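Local atomic coordinates of SYE1 (Shewanella oneidensis, PDB entry 4AWT), a protein that binds FMN and, as a member of the NADH:flavin oxidoreductase family of old yellow enzymes, probably reduces activated carbon-carbon double bonds with electrons from NADH or NADPH. Residues D35-M40 with R84-A89; R212-V217 with T253-L258; A235-L240 with A246-T251. The protein carries 1 engineered substitution. All coordinates share one frame; numbering follows the deposited sequence. Where two conformers were deposited one is given.

Contact 1 (D35-M40 with R84-A89)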
loop_
_atom_site.group_PDB
_atom_site.type_symbol
_atom_site.label_atom_id
_atom_site.label_comp_id
_atom_site.label_asym_id
_atom_site.label_seq_id
_atom_site.Cartn_x
_atom_site.Cartn_y
_atom_site.Cartn_z
ATOM N N ASP A 35 -18.091 -2.544 5.653
ATOM C CA ASP A 35 -16.736 -2.088 5.391
ATOM C C ASP A 35 -16.699 -1.006 4.326
ATOM O O ASP A 35 -15.961 -1.066 3.333
ATOM C CB ASP A 35 -15.808 -3.254 5.046
ATOM C CG ASP A 35 -15.531 -4.195 6.199
ATOM O OD1 ASP A 35 -15.567 -3.764 7.367
ATOM O OD2 ASP A 35 -15.208 -5.366 5.888
ATOM N N VAL A 36 -17.472 0.071 4.569
ATOM C CA VAL A 36 -17.695 1.093 3.572
ATOM C C VAL A 36 -16.927 2.365 3.898
ATOM O O VAL A 36 -17.088 2.938 4.994
ATOM C CB VAL A 36 -19.207 1.407 3.444
ATOM C CG1 VAL A 36 -19.439 2.254 2.241
ATOM C CG2 VAL A 36 -20.032 0.108 3.393
ATOM N N ALA A 37 -16.127 2.852 2.960
ATOM C CA ALA A 37 -15.482 4.149 3.113
ATOM C C ALA A 37 -16.584 5.232 3.307
ATOM O O ALA A 37 -17.678 5.103 2.799
ATOM C CB ALA A 37 -14.667 4.493 1.887
ATOM N N ASN A 38 -16.253 6.254 4.108
ATOM C CA ASN A 38 -17.286 7.105 4.651
ATOM C C ASN A 38 -16.883 8.579 4.799
ATOM O O ASN A 38 -15.840 9.030 4.316
ATOM C CB ASN A 38 -17.738 6.523 6.002
ATOM C CG ASN A 38 -16.573 6.499 6.977
ATOM O OD1 ASN A 38 -15.620 7.270 6.878
ATOM N ND2 ASN A 38 -16.634 5.557 7.870
ATOM N N HIS A 39 -17.769 9.351 5.496
ATOM C CA HIS A 39 -17.609 10.765 5.532
ATOM C C HIS A 39 -16.359 11.199 6.268
ATOM O O HIS A 39 -15.644 12.075 5.786
ATOM C CB HIS A 39 -18.838 11.382 6.180
ATOM C CG HIS A 39 -18.773 12.874 6.187
ATOM N ND1 HIS A 39 -18.948 13.679 5.106
ATOM C CD2 HIS A 39 -18.459 13.637 7.226
ATOM C CE1 HIS A 39 -18.781 14.938 5.430
ATOM N NE2 HIS A 39 -18.495 14.943 6.731
ATOM N N MET A 40 -16.081 10.616 7.403
ATOM C CA MET A 40 -14.887 11.036 8.168
ATOM C C MET A 40 -13.635 10.719 7.343
ATOM O O MET A 40 -12.649 11.455 7.402
ATOM C CB MET A 40 -14.865 10.474 9.571
ATOM C CG MET A 40 -14.641 8.947 9.631
ATOM S SD MET A 40 -14.537 8.333 11.315
ATOM C CE MET A 40 -16.253 8.559 11.798
ATOM N N ARG A 84 -16.130 6.919 -3.780
ATOM C CA ARG A 84 -16.391 8.060 -4.648
ATOM C C ARG A 84 -16.513 9.332 -3.834
ATOM O O ARG A 84 -16.088 10.395 -4.290
ATOM C CB ARG A 84 -17.703 7.811 -5.432
ATOM C CG ARG A 84 -18.086 8.989 -6.340
ATOM C CD ARG A 84 -17.099 9.192 -7.477
ATOM N NE ARG A 84 -17.415 10.245 -8.419
ATOM C CZ ARG A 84 -18.296 10.098 -9.397
ATOM N NH1 ARG A 84 -18.959 8.967 -9.568
ATOM N NH2 ARG A 84 -18.519 11.133 -10.209
ATOM N N ILE A 85 -17.105 9.282 -2.651
ATOM C CA ILE A 85 -17.173 10.538 -1.894
ATOM C C ILE A 85 -15.770 10.975 -1.503
ATOM O O ILE A 85 -15.467 12.164 -1.537
ATOM C CB ILE A 85 -18.110 10.365 -0.705
ATOM C CG1 ILE A 85 -19.535 10.011 -1.135
ATOM C CG2 ILE A 85 -18.092 11.616 0.171
ATOM C CD1 ILE A 85 -20.317 9.533 0.058
ATOM N N VAL A 86 -14.894 10.028 -1.143
ATOM C CA VAL A 86 -13.495 10.364 -0.854
ATOM C C VAL A 86 -12.840 10.986 -2.056
ATOM O O VAL A 86 -12.164 12.033 -1.936
ATOM C CB VAL A 86 -12.742 9.122 -0.375
ATOM C CG1 VAL A 86 -11.252 9.447 -0.235
ATOM C CG2 VAL A 86 -13.294 8.571 0.904
ATOM N N THR A 87 -12.910 10.357 -3.220
ATOM C CA THR A 87 -12.201 10.881 -4.367
ATOM C C THR A 87 -12.775 12.216 -4.797
ATOM O O THR A 87 -12.008 13.077 -5.234
ATOM C CB THR A 87 -12.104 9.883 -5.537
ATOM O OG1 THR A 87 -13.407 9.786 -6.126
ATOM C CG2 THR A 87 -11.558 8.553 -5.133
ATOM N N GLU A 88 -14.086 12.415 -4.693
ATOM C CA GLU A 88 -14.657 13.725 -4.981
ATOM C C GLU A 88 -14.070 14.796 -4.069
ATOM O O GLU A 88 -13.740 15.902 -4.506
ATOM C CB GLU A 88 -16.189 13.709 -4.871
ATOM C CG GLU A 88 -16.866 12.977 -5.993
ATOM C CD GLU A 88 -16.689 13.593 -7.342
ATOM O OE1 GLU A 88 -16.824 14.858 -7.417
ATOM O OE2 GLU A 88 -16.373 12.882 -8.315
ATOM N N ALA A 89 -13.976 14.471 -2.779
ATOM C CA ALA A 89 -13.460 15.450 -1.832
ATOM C C ALA A 89 -12.010 15.799 -2.126
ATOM O O ALA A 89 -11.599 16.964 -2.110
ATOM C CB ALA A 89 -13.623 14.918 -0.423
#
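A single torsion places the V86 branch that meets A37 and N38, in the loop leading into helix 39-46. With CG1 of V86 anti to its backbone N (chi1 173°), the other branch, CG2, points into the angle between the two segments. The methyl of A37 faces helix 77-92, and its CB lies 4.4 Å from V86 CG2; the same CG2 is 4.3 Å from the backbone O of N38. One valine branch thus touches both a side-chain methyl and a carbonyl, by van der Waals contact alone. The backbones remain well apart, the closest alpha carbons, N38 CA and I85 CA, being separated by 7.4 Å, and the interface is correspondingly small, at 117 Å².

The polar end of N38 turns to partners just before and after its segment. Its CB bond is directed away from V86, and in the conformer described, one of two modelled, a chi1 of 61° sets the amide beside the start of the helix: OD1 caps the backbone N of M41 ahead, while ND2 reaches back to R29 O and S31 OG. On the outer face of helix 77-92, R84 NE binds E88 OE2 at 2.8 Å in a nearly straight salt bridge that clips successive turns.

V86 is buried, with A42 and Y45 of helix 39-46 also touching its side chain, and W83 from helix 77-92 extends the patch at A37. The contact therefore lies on the outside of the TIM barrel, where the loop between strands 20-22 and 53-60 enters helix 39-46 and packs on helix 77-92, which leads into strand 96-102.

Contact 2 (R212-V217 with T253-L258)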
loop_
_atom_site.group_PDB
_atom_site.type_symbol
_atom_site.label_atom_id
_atom_site.label_comp_id
_atom_site.label_asym_id
_atom_site.label_seq_id
_atom_site.Cartn_x
_atom_site.Cartn_y
_atom_site.Cartn_z
ATOM N N ARG A 212 6.077 -14.969 -10.870
ATOM C CA ARG A 212 5.017 -15.220 -11.849
ATOM C C ARG A 212 3.685 -14.659 -11.388
ATOM O O ARG A 212 2.949 -14.079 -12.205
ATOM C CB ARG A 212 4.926 -16.731 -12.129
ATOM C CG ARG A 212 3.967 -17.011 -13.283
ATOM C CD ARG A 212 3.889 -18.532 -13.540
ATOM N NE ARG A 212 5.195 -19.132 -13.768
ATOM C CZ ARG A 212 5.925 -19.041 -14.825
ATOM N NH1 ARG A 212 5.478 -18.401 -15.898
ATOM N NH2 ARG A 212 7.140 -19.619 -14.806
ATOM N N PHE A 213 3.308 -14.845 -10.133
ATOM C CA PHE A 213 2.020 -14.348 -9.667
ATOM C C PHE A 213 1.981 -12.822 -9.784
ATOM O O PHE A 213 1.022 -12.250 -10.299
ATOM C CB PHE A 213 1.743 -14.832 -8.264
ATOM C CG PHE A 213 0.361 -14.526 -7.760
ATOM C CD1 PHE A 213 -0.763 -14.899 -8.447
ATOM C CD2 PHE A 213 0.199 -13.869 -6.545
ATOM C CE1 PHE A 213 -2.031 -14.631 -7.940
ATOM C CE2 PHE A 213 -1.066 -13.611 -6.044
ATOM C CZ PHE A 213 -2.176 -14.041 -6.723
ATOM N N LEU A 214 3.055 -12.145 -9.345
ATOM C CA LEU A 214 3.172 -10.706 -9.538
ATOM C C LEU A 214 2.974 -10.339 -10.996
ATOM O O LEU A 214 2.231 -9.414 -11.348
ATOM C CB LEU A 214 4.537 -10.243 -9.048
ATOM C CG LEU A 214 4.863 -8.777 -9.308
ATOM C CD1 LEU A 214 3.980 -7.823 -8.513
ATOM C CD2 LEU A 214 6.330 -8.501 -8.986
ATOM N N ASP A 215 3.703 -11.041 -11.902
ATOM C CA ASP A 215 3.626 -10.761 -13.303
ATOM C C ASP A 215 2.197 -10.828 -13.827
ATOM O O ASP A 215 1.725 -9.976 -14.561
ATOM C CB ASP A 215 4.538 -11.738 -14.058
ATOM C CG ASP A 215 4.677 -11.425 -15.513
ATOM O OD1 ASP A 215 4.895 -10.289 -15.883
ATOM O OD2 ASP A 215 4.797 -12.380 -16.270
ATOM N N GLU A 216 1.507 -11.927 -13.460
ATOM C CA GLU A 216 0.185 -12.163 -13.961
ATOM C C GLU A 216 -0.843 -11.201 -13.406
ATOM O O GLU A 216 -1.768 -10.757 -14.114
ATOM C CB GLU A 216 -0.216 -13.617 -13.682
ATOM C CG GLU A 216 0.623 -14.592 -14.502
ATOM C CD GLU A 216 0.346 -16.053 -14.242
ATOM O OE1 GLU A 216 -0.463 -16.346 -13.340
ATOM O OE2 GLU A 216 0.952 -16.915 -14.891
ATOM N N VAL A 217 -0.721 -10.849 -12.115
ATOM C CA VAL A 217 -1.602 -9.847 -11.532
ATOM C C VAL A 217 -1.396 -8.503 -12.216
ATOM O O VAL A 217 -2.354 -7.841 -12.601
ATOM C CB VAL A 217 -1.418 -9.769 -10.008
ATOM C CG1 VAL A 217 -2.196 -8.571 -9.448
ATOM C CG2 VAL A 217 -1.850 -11.034 -9.309
ATOM N N THR A 253 15.737 -6.609 -7.756
ATOM C CA THR A 253 16.195 -6.004 -9.007
ATOM C C THR A 253 15.433 -6.632 -10.167
ATOM O O THR A 253 15.004 -5.971 -11.096
ATOM C CB THR A 253 17.720 -6.105 -9.145
ATOM O OG1 THR A 253 18.349 -5.389 -8.015
ATOM C CG2 THR A 253 18.229 -5.483 -10.380
ATOM N N ALA A 254 15.297 -7.975 -10.127
ATOM C CA ALA A 254 14.532 -8.679 -11.164
ATOM C C ALA A 254 13.085 -8.233 -11.161
ATOM O O ALA A 254 12.515 -7.999 -12.245
ATOM C CB ALA A 254 14.634 -10.181 -10.977
ATOM N N ALA A 255 12.500 -8.091 -9.986
ATOM C CA ALA A 255 11.094 -7.640 -9.914
ATOM C C ALA A 255 10.964 -6.259 -10.504
ATOM O O ALA A 255 10.016 -5.968 -11.249
ATOM C CB ALA A 255 10.587 -7.656 -8.507
ATOM N N ALA A 256 11.897 -5.365 -10.191
ATOM C CA ALA A 256 11.857 -4.022 -10.732
ATOM C C ALA A 256 11.933 -4.034 -12.243
ATOM O O ALA A 256 11.219 -3.300 -12.942
ATOM C CB ALA A 256 12.973 -3.189 -10.128
ATOM N N ALA A 257 12.831 -4.879 -12.818
ATOM C CA ALA A 257 12.936 -4.965 -14.252
ATOM C C ALA A 257 11.679 -5.572 -14.893
ATOM O O ALA A 257 11.261 -5.136 -15.977
ATOM C CB ALA A 257 14.151 -5.819 -14.629
ATOM N N LEU A 258 11.061 -6.534 -14.227
ATOM C CA LEU A 258 9.801 -7.100 -14.694
ATOM C C LEU A 258 8.741 -6.030 -14.770
ATOM O O LEU A 258 7.962 -5.905 -15.744
ATOM C CB LEU A 258 9.442 -8.223 -13.727
ATOM C CG LEU A 258 8.189 -9.056 -13.921
ATOM C CD1 LEU A 258 8.315 -10.420 -13.270
ATOM C CD2 LEU A 258 6.980 -8.383 -13.280
#
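L258 and the pair L214 and D215 bring together two neighbouring helices of the outer layer of a TIM barrel, helix 212-225 and helix 248-261, which bracket strand 230-234 in the sequence. Their short segments run almost parallel, at 19°, with axes 10.9 Å apart. This wide spacing is bridged by side chains rather than by close backbone approach.

L258 provides the largest share. Its CB bond points at helix 212-225, and CG anti to the backbone N (chi1 -179°) carries the chain toward that helix. In the conformer described, one of two modelled, the isobutyl group forks over D215 and lies at a slant to that side chain: CD1 comes within 4.1 Å of D215 CB, and CD2 touches the carboxylate end. L214 comes the other way, from the buried flank. Its CD2 is placed between two partners, 4.3 Å from L258 CD2 and 4.4 Å from A255 CB, so one methyl touches both the leucine and the alanine methyl. L211 adds a further apolar contact to L258, and I188 of helix 187-192 touches L214.

D215 lies at the more exposed edge of the contact, and its carboxylate is not spent on L258: H262 NE2 is hydrogen-bonded to D215 OD1, a polar tie between helix 212-225 and the residue just after helix 248-261. That same OD1 rests 3.8 Å from the L258 CD2 methyl.

Contact 3 (A235-L240 with A246-T251)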
loop_
_atom_site.group_PDB
_atom_site.type_symbol
_atom_site.label_atom_id
_atom_site.label_comp_id
_atom_site.label_asym_id
_atom_site.label_seq_id
_atom_site.Cartn_x
_atom_site.Cartn_y
_atom_site.Cartn_z
ATOM N N ALA A 235 8.536 -4.424 -0.937
ATOM C CA ALA A 235 9.316 -4.326 0.287
ATOM C C ALA A 235 10.485 -5.286 0.212
ATOM O O ALA A 235 10.420 -6.420 0.698
ATOM C CB ALA A 235 8.476 -4.618 1.487
ATOM N N PRO A 236 11.591 -4.887 -0.413
ATOM C CA PRO A 236 12.682 -5.840 -0.637
ATOM C C PRO A 236 13.305 -6.377 0.634
ATOM O O PRO A 236 13.720 -7.552 0.638
ATOM C CB PRO A 236 13.693 -5.030 -1.452
ATOM C CG PRO A 236 12.872 -3.984 -2.169
ATOM C CD PRO A 236 11.801 -3.613 -1.136
ATOM N N LEU A 237 13.465 -5.543 1.669
ATOM C CA LEU A 237 14.342 -5.887 2.750
ATOM C C LEU A 237 13.652 -5.975 4.109
ATOM O O LEU A 237 14.206 -6.606 5.038
ATOM C CB LEU A 237 15.505 -4.908 2.874
ATOM C CG LEU A 237 16.425 -4.876 1.669
ATOM C CD1 LEU A 237 17.503 -3.826 1.918
ATOM C CD2 LEU A 237 17.075 -6.207 1.389
ATOM N N THR A 238 12.503 -5.381 4.305
ATOM C CA THR A 238 11.773 -5.561 5.555
ATOM C C THR A 238 11.175 -6.973 5.585
ATOM O O THR A 238 10.938 -7.590 4.566
ATOM C CB THR A 238 10.702 -4.491 5.748
ATOM O OG1 THR A 238 9.827 -4.563 4.612
ATOM C CG2 THR A 238 11.290 -3.102 5.888
ATOM N N THR A 239 11.008 -7.456 6.802
ATOM C CA THR A 239 10.595 -8.838 7.071
ATOM C C THR A 239 9.606 -8.927 8.209
ATOM O O THR A 239 9.247 -10.037 8.662
ATOM C CB THR A 239 11.829 -9.712 7.380
ATOM O OG1 THR A 239 12.435 -9.197 8.589
ATOM C CG2 THR A 239 12.809 -9.755 6.237
ATOM N N LEU A 240 9.114 -7.791 8.712
ATOM C CA LEU A 240 8.332 -7.774 9.918
ATOM C C LEU A 240 7.132 -8.693 9.886
ATOM O O LEU A 240 6.799 -9.331 10.890
ATOM C CB LEU A 240 7.857 -6.305 10.159
ATOM C CG LEU A 240 7.124 -6.082 11.452
ATOM C CD1 LEU A 240 8.029 -6.293 12.645
ATOM C CD2 LEU A 240 6.544 -4.677 11.414
ATOM N N ALA A 246 15.865 -14.979 0.360
ATOM C CA ALA A 246 17.265 -15.388 0.535
ATOM C C ALA A 246 18.224 -14.498 -0.239
ATOM O O ALA A 246 19.371 -14.301 0.206
ATOM C CB ALA A 246 17.488 -16.823 0.129
ATOM N N ASP A 247 17.838 -13.926 -1.365
ATOM C CA ASP A 247 18.715 -13.125 -2.204
ATOM C C ASP A 247 17.919 -11.903 -2.685
ATOM O O ASP A 247 17.604 -11.783 -3.855
ATOM C CB ASP A 247 19.274 -13.955 -3.356
ATOM C CG ASP A 247 20.392 -13.340 -4.155
ATOM O OD1 ASP A 247 20.707 -12.133 -3.905
ATOM O OD2 ASP A 247 20.941 -14.038 -5.047
ATOM N N PRO A 248 17.627 -11.013 -1.760
ATOM C CA PRO A 248 16.672 -9.948 -2.134
ATOM C C PRO A 248 17.222 -8.987 -3.139
ATOM O O PRO A 248 16.424 -8.424 -3.905
ATOM C CB PRO A 248 16.330 -9.303 -0.769
ATOM C CG PRO A 248 17.472 -9.688 0.109
ATOM C CD PRO A 248 17.924 -11.011 -0.352
ATOM N N ILE A 249 18.529 -8.749 -3.210
ATOM C CA ILE A 249 19.005 -7.863 -4.274
ATOM C C ILE A 249 18.693 -8.428 -5.627
ATOM O O ILE A 249 18.253 -7.689 -6.528
ATOM C CB ILE A 249 20.501 -7.529 -4.092
ATOM C CG1 ILE A 249 20.693 -6.922 -2.698
ATOM C CG2 ILE A 249 21.007 -6.590 -5.164
ATOM C CD1 ILE A 249 22.002 -6.220 -2.489
ATOM N N LEU A 250 18.914 -9.742 -5.825
ATOM C CA LEU A 250 18.602 -10.352 -7.108
ATOM C C LEU A 250 17.085 -10.329 -7.326
ATOM O O LEU A 250 16.605 -9.939 -8.371
ATOM C CB LEU A 250 19.166 -11.770 -7.161
ATOM C CG LEU A 250 18.835 -12.532 -8.421
ATOM C CD1 LEU A 250 19.334 -11.897 -9.699
ATOM C CD2 LEU A 250 19.380 -13.943 -8.279
ATOM N N THR A 251 16.350 -10.814 -6.322
ATOM C CA THR A 251 14.898 -10.972 -6.497
ATOM C C THR A 251 14.251 -9.636 -6.856
ATOM O O THR A 251 13.427 -9.556 -7.745
ATOM C CB THR A 251 14.273 -11.516 -5.237
ATOM O OG1 THR A 251 14.799 -12.820 -5.008
ATOM C CG2 THR A 251 12.749 -11.567 -5.297
#
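The pyrrolidine ring of P248 is wedged against the backbone carbonyl of P236 and the tip of L237, and nearly all of the packing is concentrated there. On the tight side, P248 CB sits 3.4 Å from P236 O, a snug van der Waals contact. L237 reaches the ring with a single branch. Its CB bond runs alongside rather than at the helix, but CG is anti to the carbonyl carbon (chi1 -63°) and the CD2 methyl swings round to lie 3.7 Å from P248 CG and 3.8 Å from P248 CB. Leucine and ring cross at about a right angle, the methyl pressing on the CB-CG bond. F284 of helix 282-291 touches both P236 and I249.

The other side is looser. A246 and D247 lead up to the helix in an exposed turn; I249 points away from the contact, and L250 is exposed. Polar bonds order the first helical turn: D245 OD2 accepts from D247 N and is also bonded to the buried T251 OG1, and the backbone N of T251 bonds to D247 O at 2.9 Å. S194 and R210, which line the ethyl hydrogen carbonate pocket, are hydrogen-bonded to A246 N and T251 OG1 respectively.

P248 occupies the first turn, right after the N-cap D247, a place where a proline's missing N-H costs no helix bond. The whole unit is a beta-alpha loop of a TIM barrel, leading from the C-terminal end of strand 230-234, which carries the FMN-binding R233, into helix 248-261.

In the fold
All three contacts belong to one TIM barrel of eight parallel strands, which binds FMN at the C-terminal mouth of the barrel. Contact 1 comes first along the chain and stands alone, packing the loop that enters helix 39-46 on helix 77-92, across the chain's centre from the others; its centre is 32 Å from that of contact 2 and 35 Å from that of contact 3. Contacts 2 and 3 have centres only 14 Å apart and share helix 248-261. Contact 3 falls within the chain stretch that contact 2 brackets: the loop after strand 230-234 packs on the helix's first turn and helix 212-225 on later turns, so the two contacts meet one helix at successive levels.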